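Local coordinates for major capsid protein (Faustovirus, PDB 5J7O), which builds the capsid shell of a large double-stranded DNA virus as a double jelly-roll protein, three copies of which probably form one capsomer, at residues Leu24-Met33 and Pro44-His55; Tyr209-Phe217 and Asn557-Phe568. All blocks are in the same frame, centred on the assembly; numbering follows the deposited sequence.

Contact 1 (Leu24-Met33 and Pro44-His55)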
loop_
_atom_site.group_PDB
_atom_site.type_symbol
_atom_site.label_atom_id
_atom_site.label_comp_id
_atom_site.label_asym_id
_atom_site.label_seq_id
_atom_site.Cartn_x
_atom_site.Cartn_y
_atom_site.Cartn_z
ATOM N N LEU B 24 -28.456 -7.782 -39.626
ATOM C CA LEU B 24 -27.849 -6.840 -40.560
ATOM C C LEU B 24 -26.530 -7.377 -41.103
ATOM O O LEU B 24 -26.268 -7.296 -42.309
ATOM C CB LEU B 24 -27.641 -5.488 -39.878
ATOM C CG LEU B 24 -26.776 -4.458 -40.608
ATOM C CD1 LEU B 24 -27.370 -4.112 -41.965
ATOM C CD2 LEU B 24 -26.606 -3.208 -39.755
ATOM N N LEU B 25 -25.687 -7.927 -40.225
ATOM C CA LEU B 25 -24.384 -8.426 -40.656
ATOM C C LEU B 25 -24.529 -9.589 -41.631
ATOM O O LEU B 25 -23.789 -9.676 -42.619
ATOM C CB LEU B 25 -23.554 -8.844 -39.443
ATOM C CG LEU B 25 -22.140 -9.353 -39.731
ATOM C CD1 LEU B 25 -21.306 -8.270 -40.397
ATOM C CD2 LEU B 25 -21.481 -9.837 -38.450
ATOM N N ASN B 26 -25.474 -10.497 -41.368
ATOM C CA ASN B 26 -25.715 -11.600 -42.293
ATOM C C ASN B 26 -26.141 -11.085 -43.661
ATOM O O ASN B 26 -25.712 -11.615 -44.694
ATOM C CB ASN B 26 -26.774 -12.546 -41.726
ATOM C CG ASN B 26 -26.241 -13.415 -40.605
ATOM O OD1 ASN B 26 -25.047 -13.710 -40.548
ATOM N ND2 ASN B 26 -27.126 -13.835 -39.710
ATOM N N ASP B 27 -26.983 -10.048 -43.690
ATOM C CA ASP B 27 -27.395 -9.467 -44.964
ATOM C C ASP B 27 -26.212 -8.847 -45.693
ATOM O O ASP B 27 -26.121 -8.927 -46.923
ATOM C CB ASP B 27 -28.490 -8.425 -44.739
ATOM C CG ASP B 27 -29.817 -9.048 -44.359
ATOM O OD1 ASP B 27 -30.088 -10.186 -44.797
ATOM O OD2 ASP B 27 -30.592 -8.398 -43.625
ATOM N N ARG B 28 -25.293 -8.222 -44.952
ATOM C CA ARG B 28 -24.115 -7.641 -45.583
ATOM C C ARG B 28 -23.203 -8.722 -46.151
ATOM O O ARG B 28 -22.646 -8.559 -47.242
ATOM C CB ARG B 28 -23.359 -6.765 -44.584
ATOM C CG ARG B 28 -24.169 -5.589 -44.067
ATOM C CD ARG B 28 -23.275 -4.460 -43.575
ATOM N NE ARG B 28 -22.183 -4.189 -44.505
ATOM C CZ ARG B 28 -20.896 -4.329 -44.203
ATOM N NH1 ARG B 28 -20.539 -4.720 -42.988
ATOM N NH2 ARG B 28 -19.966 -4.066 -45.110
ATOM N N ILE B 29 -23.048 -9.834 -45.432
ATOM C CA ILE B 29 -22.207 -10.924 -45.918
ATOM C C ILE B 29 -22.838 -11.580 -47.139
ATOM O O ILE B 29 -22.178 -11.783 -48.165
ATOM C CB ILE B 29 -21.955 -11.947 -44.797
ATOM C CG1 ILE B 29 -21.132 -11.316 -43.672
ATOM C CG2 ILE B 29 -21.264 -13.185 -45.348
ATOM C CD1 ILE B 29 -20.981 -12.207 -42.459
ATOM N N LYS B 30 -24.126 -11.925 -47.044
ATOM C CA LYS B 30 -24.816 -12.550 -48.170
ATOM C C LYS B 30 -24.786 -11.655 -49.401
ATOM O O LYS B 30 -24.642 -12.142 -50.530
ATOM C CB LYS B 30 -26.257 -12.883 -47.780
ATOM C CG LYS B 30 -27.134 -13.307 -48.945
ATOM C CD LYS B 30 -28.485 -13.805 -48.464
ATOM C CE LYS B 30 -28.325 -15.015 -47.559
ATOM N NZ LYS B 30 -29.639 -15.577 -47.143
ATOM N N SER B 31 -24.916 -10.344 -49.204
ATOM C CA SER B 31 -24.809 -9.408 -50.318
ATOM C C SER B 31 -23.401 -9.416 -50.901
ATOM O O SER B 31 -23.213 -9.659 -52.099
ATOM C CB SER B 31 -25.197 -8.003 -49.853
ATOM O OG SER B 31 -24.901 -7.034 -50.841
ATOM N N ILE B 32 -22.395 -9.175 -50.054
ATOM C CA ILE B 32 -21.016 -9.036 -50.523
ATOM C C ILE B 32 -20.581 -10.269 -51.307
ATOM O O ILE B 32 -19.880 -10.159 -52.321
ATOM C CB ILE B 32 -20.078 -8.755 -49.334
ATOM C CG1 ILE B 32 -20.269 -7.322 -48.833
ATOM C CG2 ILE B 32 -18.625 -8.987 -49.720
ATOM C CD1 ILE B 32 -19.492 -7.007 -47.572
ATOM N N MET B 33 -21.001 -11.457 -50.866
ATOM C CA MET B 33 -20.656 -12.671 -51.599
ATOM C C MET B 33 -21.287 -12.693 -52.985
ATOM O O MET B 33 -20.711 -13.264 -53.918
ATOM C CB MET B 33 -21.082 -13.908 -50.810
ATOM C CG MET B 33 -20.213 -14.213 -49.603
ATOM S SD MET B 33 -20.726 -15.725 -48.768
ATOM C CE MET B 33 -22.428 -15.326 -48.383
ATOM N N PRO B 44 -15.638 -15.404 -53.304
ATOM C CA PRO B 44 -16.711 -14.465 -52.947
ATOM C C PRO B 44 -16.771 -14.105 -51.471
ATOM O O PRO B 44 -17.518 -13.183 -51.116
ATOM C CB PRO B 44 -17.977 -15.218 -53.373
ATOM C CG PRO B 44 -17.615 -16.655 -53.198
ATOM C CD PRO B 44 -16.148 -16.766 -53.540
ATOM N N THR B 45 -16.022 -14.784 -50.606
ATOM C CA THR B 45 -16.114 -14.504 -49.180
ATOM C C THR B 45 -15.587 -13.101 -48.880
ATOM O O THR B 45 -14.587 -12.672 -49.464
ATOM C CB THR B 45 -15.340 -15.543 -48.368
ATOM O OG1 THR B 45 -13.998 -15.642 -48.861
ATOM C CG2 THR B 45 -16.019 -16.903 -48.464
ATOM N N PRO B 46 -16.240 -12.365 -47.984
ATOM C CA PRO B 46 -15.890 -10.955 -47.770
ATOM C C PRO B 46 -14.515 -10.780 -47.140
ATOM O O PRO B 46 -13.838 -11.729 -46.737
ATOM C CB PRO B 46 -16.992 -10.454 -46.833
ATOM C CG PRO B 46 -18.128 -11.404 -47.032
ATOM C CD PRO B 46 -17.496 -12.732 -47.308
ATOM N N THR B 47 -14.114 -9.515 -47.060
ATOM C CA THR B 47 -12.868 -9.083 -46.446
ATOM C C THR B 47 -13.140 -8.596 -45.027
ATOM O O THR B 47 -14.199 -8.033 -44.743
ATOM C CB THR B 47 -12.221 -7.975 -47.293
ATOM O OG1 THR B 47 -11.553 -8.558 -48.420
ATOM C CG2 THR B 47 -11.228 -7.139 -46.497
ATOM N N LEU B 48 -12.182 -8.844 -44.124
ATOM C CA LEU B 48 -12.330 -8.387 -42.743
ATOM C C LEU B 48 -12.596 -6.888 -42.660
ATOM O O LEU B 48 -13.340 -6.439 -41.778
ATOM C CB LEU B 48 -11.084 -8.746 -41.934
ATOM C CG LEU B 48 -10.923 -10.233 -41.620
ATOM C CD1 LEU B 48 -9.651 -10.487 -40.828
ATOM C CD2 LEU B 48 -12.137 -10.754 -40.866
ATOM N N VAL B 49 -12.000 -6.099 -43.555
ATOM C CA VAL B 49 -12.319 -4.675 -43.616
ATOM C C VAL B 49 -13.776 -4.468 -44.015
ATOM O O VAL B 49 -14.461 -3.593 -43.472
ATOM C CB VAL B 49 -11.355 -3.952 -44.576
ATOM C CG1 VAL B 49 -11.774 -2.502 -44.773
ATOM C CG2 VAL B 49 -9.930 -4.028 -44.051
ATOM N N ASP B 50 -14.277 -5.274 -44.959
ATOM C CA ASP B 50 -15.673 -5.156 -45.376
ATOM C C ASP B 50 -16.623 -5.343 -44.199
ATOM O O ASP B 50 -17.609 -4.608 -44.064
ATOM C CB ASP B 50 -15.992 -6.172 -46.476
ATOM C CG ASP B 50 -15.370 -5.811 -47.809
ATOM O OD1 ASP B 50 -14.951 -6.733 -48.539
ATOM O OD2 ASP B 50 -15.306 -4.607 -48.128
ATOM N N ILE B 51 -16.347 -6.326 -43.339
ATOM C CA ILE B 51 -17.174 -6.525 -42.153
ATOM C C ILE B 51 -17.023 -5.351 -41.195
ATOM O O ILE B 51 -18.013 -4.825 -40.671
ATOM C CB ILE B 51 -16.823 -7.858 -41.467
ATOM C CG1 ILE B 51 -16.982 -9.030 -42.435
ATOM C CG2 ILE B 51 -17.682 -8.067 -40.224
ATOM C CD1 ILE B 51 -18.372 -9.175 -42.998
ATOM N N GLU B 52 -15.786 -4.910 -40.964
ATOM C CA GLU B 52 -15.523 -3.906 -39.940
ATOM C C GLU B 52 -16.006 -2.510 -40.317
ATOM O O GLU B 52 -15.916 -1.606 -39.478
ATOM C CB GLU B 52 -14.031 -3.881 -39.605
ATOM C CG GLU B 52 -13.579 -5.121 -38.847
ATOM C CD GLU B 52 -12.232 -4.951 -38.177
ATOM O OE1 GLU B 52 -11.199 -5.172 -38.842
ATOM O OE2 GLU B 52 -12.208 -4.591 -36.980
ATOM N N ARG B 53 -16.524 -2.303 -41.531
ATOM C CA ARG B 53 -17.146 -1.022 -41.847
ATOM C C ARG B 53 -18.403 -0.782 -41.019
ATOM O O ARG B 53 -18.829 0.370 -40.882
ATOM C CB ARG B 53 -17.474 -0.937 -43.342
ATOM C CG ARG B 53 -16.298 -1.267 -44.245
ATOM C CD ARG B 53 -16.429 -0.678 -45.643
ATOM N NE ARG B 53 -17.782 -0.767 -46.179
ATOM C CZ ARG B 53 -18.495 0.284 -46.572
ATOM N NH1 ARG B 53 -17.977 1.503 -46.499
ATOM N NH2 ARG B 53 -19.721 0.117 -47.051
ATOM N N THR B 54 -18.999 -1.837 -40.468
ATOM C CA THR B 54 -20.155 -1.722 -39.585
ATOM C C THR B 54 -19.951 -2.389 -38.234
ATOM O O THR B 54 -20.315 -1.812 -37.207
ATOM C CB THR B 54 -21.407 -2.323 -40.250
ATOM O OG1 THR B 54 -21.222 -3.731 -40.441
ATOM C CG2 THR B 54 -21.672 -1.662 -41.594
ATOM N N HIS B 55 -19.373 -3.587 -38.203
ATOM C CA HIS B 55 -19.271 -4.375 -36.983
ATOM C C HIS B 55 -17.831 -4.452 -36.491
ATOM O O HIS B 55 -16.887 -4.483 -37.281
ATOM C CB HIS B 55 -19.816 -5.789 -37.198
ATOM C CG HIS B 55 -21.307 -5.851 -37.307
ATOM N ND1 HIS B 55 -21.992 -5.408 -38.417
ATOM C CD2 HIS B 55 -22.245 -6.297 -36.439
ATOM C CE1 HIS B 55 -23.289 -5.583 -38.231
ATOM N NE2 HIS B 55 -23.469 -6.121 -37.039
#
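A helical hairpin near the N terminus brings Arg28 of helix 22-38 against the short helix 48-52. The Arg28 chain bends at chi3 (45°) and turns its guanidinium edge to the carbonyls of Asp50 and Ile51. NH2 of Arg28 donates to Asp50 O at 2.6 Å, and the oxygen lies in the guanidinium plane. NH2 stands 35° out of the plane of the Asp50 carbonyl. NH1 adds weak bonds to Asp50 O, Ile51 O and Thr54 OG1. Thr54 CG2 sits over one guanidinium face, and Thr54 OG1 and His55 ND1 share a hydrogen bond of 2.7 Å.

The segments of the two helices run roughly antiparallel, at 141°, and their axes come within 10.7 Å. An apolar seam runs between helix 22-38 and the 44-55 segment, taking in the loop residues Pro46 and His55. Leu25 CB rests on one face of the His55 ring, 3.7 Å from its centroid. His55 NE2 is hydrogen-bonded to Ala21 O. Leu25 CD1 meets Ile51 CG2, and Ile29 CG1 lies 3.6 Å from Ile51 CD1. Ile32 lays CG2 on Pro46 CB at 3.6 Å and CD1 against Asp50 CB. Arg412 of the second subunit bonds to the carbonyls of Thr45 and Pro46, and Ile408 of that subunit packs on Ile29 and Pro46.

Contact 2 (Tyr209-Phe217 and Asn557-Phe568)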
loop_
_atom_site.group_PDB
_atom_site.type_symbol
_atom_site.label_atom_id
_atom_site.label_comp_id
_atom_site.label_asym_id
_atom_site.label_seq_id
_atom_site.Cartn_x
_atom_site.Cartn_y
_atom_site.Cartn_z
ATOM N N TYR B 209 4.251 17.173 -9.147
ATOM C CA TYR B 209 4.266 15.916 -9.887
ATOM C C TYR B 209 4.371 14.727 -8.941
ATOM O O TYR B 209 3.714 13.699 -9.149
ATOM C CB TYR B 209 5.423 15.913 -10.887
ATOM C CG TYR B 209 5.469 14.699 -11.789
ATOM C CD1 TYR B 209 6.046 13.508 -11.361
ATOM C CD2 TYR B 209 4.947 14.747 -13.075
ATOM C CE1 TYR B 209 6.090 12.400 -12.182
ATOM C CE2 TYR B 209 4.991 13.643 -13.906
ATOM C CZ TYR B 209 5.563 12.473 -13.453
ATOM O OH TYR B 209 5.609 11.371 -14.274
ATOM N N ASN B 210 5.201 14.846 -7.902
ATOM C CA ASN B 210 5.331 13.771 -6.923
ATOM C C ASN B 210 3.994 13.451 -6.266
ATOM O O ASN B 210 3.737 12.296 -5.909
ATOM C CB ASN B 210 6.371 14.161 -5.870
ATOM C CG ASN B 210 6.519 13.123 -4.774
ATOM O OD1 ASN B 210 7.037 12.030 -5.001
ATOM N ND2 ASN B 210 6.081 13.471 -3.569
ATOM N N LYS B 211 3.125 14.453 -6.119
ATOM C CA LYS B 211 1.859 14.245 -5.429
ATOM C C LYS B 211 0.759 13.744 -6.360
ATOM O O LYS B 211 -0.122 12.999 -5.919
ATOM C CB LYS B 211 1.408 15.544 -4.754
ATOM C CG LYS B 211 2.360 16.086 -3.688
ATOM C CD LYS B 211 1.966 17.499 -3.270
ATOM C CE LYS B 211 3.100 18.217 -2.547
ATOM N NZ LYS B 211 3.433 17.594 -1.234
ATOM N N PHE B 212 0.794 14.119 -7.640
ATOM C CA PHE B 212 -0.352 13.924 -8.518
ATOM C C PHE B 212 -0.144 12.915 -9.639
ATOM O O PHE B 212 -1.133 12.499 -10.249
ATOM C CB PHE B 212 -0.773 15.260 -9.150
ATOM C CG PHE B 212 -1.554 16.149 -8.230
ATOM C CD1 PHE B 212 -2.889 15.892 -7.962
ATOM C CD2 PHE B 212 -0.957 17.251 -7.644
ATOM C CE1 PHE B 212 -3.611 16.715 -7.118
ATOM C CE2 PHE B 212 -1.672 18.078 -6.801
ATOM C CZ PHE B 212 -3.001 17.810 -6.536
ATOM N N HIS B 213 1.093 12.516 -9.945
ATOM C CA HIS B 213 1.301 11.740 -11.163
ATOM C C HIS B 213 2.220 10.544 -10.947
ATOM O O HIS B 213 2.871 10.083 -11.891
ATOM C CB HIS B 213 1.851 12.627 -12.280
ATOM C CG HIS B 213 1.005 13.829 -12.562
ATOM N ND1 HIS B 213 -0.296 13.733 -13.004
ATOM C CD2 HIS B 213 1.272 15.152 -12.456
ATOM C CE1 HIS B 213 -0.794 14.947 -13.162
ATOM N NE2 HIS B 213 0.136 15.825 -12.836
ATOM N N VAL B 214 2.285 10.023 -9.727
ATOM C CA VAL B 214 3.061 8.812 -9.471
ATOM C C VAL B 214 2.145 7.764 -8.851
ATOM O O VAL B 214 2.051 7.674 -7.617
ATOM C CB VAL B 214 4.275 9.091 -8.571
ATOM C CG1 VAL B 214 5.168 7.863 -8.509
ATOM C CG2 VAL B 214 5.054 10.296 -9.076
ATOM N N PRO B 215 1.449 6.964 -9.655
ATOM C CA PRO B 215 0.626 5.885 -9.099
ATOM C C PRO B 215 1.487 4.833 -8.418
ATOM O O PRO B 215 2.717 4.837 -8.499
ATOM C CB PRO B 215 -0.101 5.318 -10.322
ATOM C CG PRO B 215 0.735 5.734 -11.487
ATOM C CD PRO B 215 1.337 7.052 -11.120
ATOM N N ASP B 216 0.810 3.908 -7.733
ATOM C CA ASP B 216 1.527 2.950 -6.901
ATOM C C ASP B 216 2.355 1.972 -7.726
ATOM O O ASP B 216 3.374 1.470 -7.235
ATOM C CB ASP B 216 0.549 2.197 -6.002
ATOM C CG ASP B 216 0.371 2.866 -4.654
ATOM O OD1 ASP B 216 -0.693 2.678 -4.027
ATOM O OD2 ASP B 216 1.298 3.583 -4.220
ATOM N N PHE B 217 1.957 1.686 -8.969
ATOM C CA PHE B 217 2.767 0.785 -9.780
ATOM C C PHE B 217 4.038 1.443 -10.308
ATOM O O PHE B 217 4.855 0.760 -10.934
ATOM C CB PHE B 217 1.945 0.192 -10.938
ATOM C CG PHE B 217 1.218 1.208 -11.779
ATOM C CD1 PHE B 217 1.874 1.895 -12.787
ATOM C CD2 PHE B 217 -0.138 1.433 -11.595
ATOM C CE1 PHE B 217 1.202 2.812 -13.571
ATOM C CE2 PHE B 217 -0.815 2.347 -12.377
ATOM C CZ PHE B 217 -0.145 3.036 -13.369
ATOM N N ASN B 557 -3.650 8.562 -14.934
ATOM C CA ASN B 557 -2.699 9.650 -15.116
ATOM C C ASN B 557 -2.762 10.680 -13.999
ATOM O O ASN B 557 -1.828 11.478 -13.857
ATOM C CB ASN B 557 -2.940 10.344 -16.457
ATOM C CG ASN B 557 -2.416 9.542 -17.632
ATOM O OD1 ASN B 557 -1.407 8.845 -17.522
ATOM N ND2 ASN B 557 -3.099 9.641 -18.766
ATOM N N LEU B 558 -3.832 10.685 -13.210
ATOM C CA LEU B 558 -3.998 11.634 -12.114
ATOM C C LEU B 558 -4.186 10.845 -10.825
ATOM O O LEU B 558 -5.206 10.171 -10.645
ATOM C CB LEU B 558 -5.179 12.568 -12.371
ATOM C CG LEU B 558 -5.364 13.703 -11.365
ATOM C CD1 LEU B 558 -4.036 14.390 -11.083
ATOM C CD2 LEU B 558 -6.387 14.705 -11.876
ATOM N N VAL B 559 -3.204 10.928 -9.943
ATOM C CA VAL B 559 -3.246 10.246 -8.657
ATOM C C VAL B 559 -3.923 11.148 -7.640
ATOM O O VAL B 559 -3.705 12.366 -7.622
ATOM C CB VAL B 559 -1.830 9.856 -8.197
ATOM C CG1 VAL B 559 -1.869 9.211 -6.815
ATOM C CG2 VAL B 559 -1.201 8.925 -9.200
ATOM N N THR B 560 -4.758 10.555 -6.803
ATOM C CA THR B 560 -5.287 11.281 -5.665
ATOM C C THR B 560 -4.145 11.648 -4.722
ATOM O O THR B 560 -3.358 10.770 -4.338
ATOM C CB THR B 560 -6.324 10.446 -4.925
ATOM O OG1 THR B 560 -5.729 9.221 -4.474
ATOM C CG2 THR B 560 -7.461 10.149 -5.853
ATOM N N PRO B 561 -4.015 12.913 -4.329
ATOM C CA PRO B 561 -2.862 13.320 -3.521
ATOM C C PRO B 561 -3.027 12.964 -2.052
ATOM O O PRO B 561 -4.093 13.148 -1.457
ATOM C CB PRO B 561 -2.821 14.839 -3.718
ATOM C CG PRO B 561 -4.253 15.209 -3.930
ATOM C CD PRO B 561 -4.889 14.052 -4.662
ATOM N N GLN B 562 -1.945 12.448 -1.466
ATOM C CA GLN B 562 -1.928 12.203 -0.029
ATOM C C GLN B 562 -1.816 13.510 0.746
ATOM O O GLN B 562 -2.437 13.667 1.805
ATOM C CB GLN B 562 -0.773 11.267 0.329
ATOM C CG GLN B 562 -0.959 10.510 1.632
ATOM C CD GLN B 562 -1.952 9.371 1.505
ATOM O OE1 GLN B 562 -2.318 8.970 0.399
ATOM N NE2 GLN B 562 -2.395 8.843 2.640
ATOM N N ASP B 563 -1.033 14.457 0.229
ATOM C CA ASP B 563 -0.874 15.761 0.861
ATOM C C ASP B 563 -2.223 16.460 0.967
ATOM O O ASP B 563 -2.901 16.679 -0.042
ATOM C CB ASP B 563 0.112 16.608 0.054
ATOM C CG ASP B 563 0.578 17.851 0.799
ATOM O OD1 ASP B 563 -0.154 18.343 1.684
ATOM O OD2 ASP B 563 1.685 18.342 0.492
ATOM N N LYS B 564 -2.608 16.816 2.195
ATOM C CA LYS B 564 -3.912 17.425 2.433
ATOM C C LYS B 564 -4.021 18.844 1.891
ATOM O O LYS B 564 -5.135 19.372 1.815
ATOM C CB LYS B 564 -4.232 17.424 3.928
ATOM C CG LYS B 564 -5.025 16.213 4.392
ATOM C CD LYS B 564 -5.566 16.423 5.796
ATOM C CE LYS B 564 -6.609 15.377 6.151
ATOM N NZ LYS B 564 -7.245 15.662 7.467
ATOM N N GLY B 565 -2.910 19.474 1.521
ATOM C CA GLY B 565 -2.921 20.815 0.979
ATOM C C GLY B 565 -2.724 20.906 -0.515
ATOM O O GLY B 565 -2.514 22.011 -1.029
ATOM N N ALA B 566 -2.784 19.787 -1.232
ATOM C CA ALA B 566 -2.572 19.771 -2.673
ATOM C C ALA B 566 -3.919 19.860 -3.381
ATOM O O ALA B 566 -4.758 18.963 -3.247
ATOM C CB ALA B 566 -1.822 18.508 -3.093
ATOM N N LEU B 567 -4.120 20.935 -4.137
ATOM C CA LEU B 567 -5.369 21.171 -4.844
ATOM C C LEU B 567 -5.123 21.192 -6.347
ATOM O O LEU B 567 -4.063 21.621 -6.816
ATOM C CB LEU B 567 -6.029 22.482 -4.397
ATOM C CG LEU B 567 -6.838 22.431 -3.095
ATOM C CD1 LEU B 567 -5.945 22.271 -1.871
ATOM C CD2 LEU B 567 -7.711 23.664 -2.960
ATOM N N PHE B 568 -6.118 20.724 -7.096
ATOM C CA PHE B 568 -6.017 20.536 -8.540
ATOM C C PHE B 568 -7.206 21.225 -9.196
ATOM O O PHE B 568 -8.336 20.732 -9.110
ATOM C CB PHE B 568 -5.977 19.043 -8.884
ATOM C CG PHE B 568 -5.684 18.749 -10.329
ATOM C CD1 PHE B 568 -6.711 18.637 -11.251
ATOM C CD2 PHE B 568 -4.380 18.560 -10.762
ATOM C CE1 PHE B 568 -6.447 18.358 -12.577
ATOM C CE2 PHE B 568 -4.109 18.279 -12.090
ATOM C CZ PHE B 568 -5.144 18.178 -12.997
#
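Phe212 holds CG anti to its carbonyl carbon (chi1 -78°), and its ring turns back between Pro561 and Phe568 of the 557-568 segment. Lys211 is extended as far as CE and then bends at chi4 (-66°), which carries NZ to Asp563. Pro561 CB lies over one face of the Phe212 ring, 4.3 Å from the centroid, in a CH-pi contact. Phe568 CD2 lies over the opposite face. The two phenyl rings meet obliquely, their planes at 47°. Leu558 CD1 touches Phe212 CD1 at 3.6 Å, and Ala566 CB touches CZ of the same ring at 3.7 Å.

Lys211 NZ forms a salt bridge with Asp563 OD2 at 2.6 Å, on the anti lone pair of that oxygen. NZ also bonds to His469 O, and OD2 accepts from Leu471 N. Asp563 OD1 takes the N-H of Gly565, so the carboxylate is held at both oxygens.

Two hydrogen bonds join the segments where helix 203-212 ends, one between backbones and one from the His213 ring. Val559 N donates to Phe212 O at 2.6 Å, from above the carbonyl plane. His213 ND1 donates to Asn557 O at 2.9 Å, with the oxygen in the ring plane, while NE2 of that ring bonds to Tyr448 OH. Val559 CG2 packs on Pro215 CD at 3.7 Å. Lys218 and Arg224 of the third subunit bond to backbone carbonyls of 557-568. At Asp563 the geometry is that of an Asx turn, overlapping a type I beta turn from Asp563 to Ala566 that leads into strand 567-570 of a jelly-roll sheet.

From the N terminus the chain runs through helix 22-38, and contact 1 closes a short loop when residues 44-55 return along it. Contact 2 opens much later, at residues 209-217, so the two are in series and neither nest nor cross. It closes only at residues 557-568, about 340 residues on, after many of the chain's beta strands. Contact 1 is therefore local, while contact 2 ties the end of helix 203-212 to the approach to strand 567-570, near the centre of the chain. Their centres are 48 Å apart and their nearest atoms about 25 Å. Both contacts reach the second subunit.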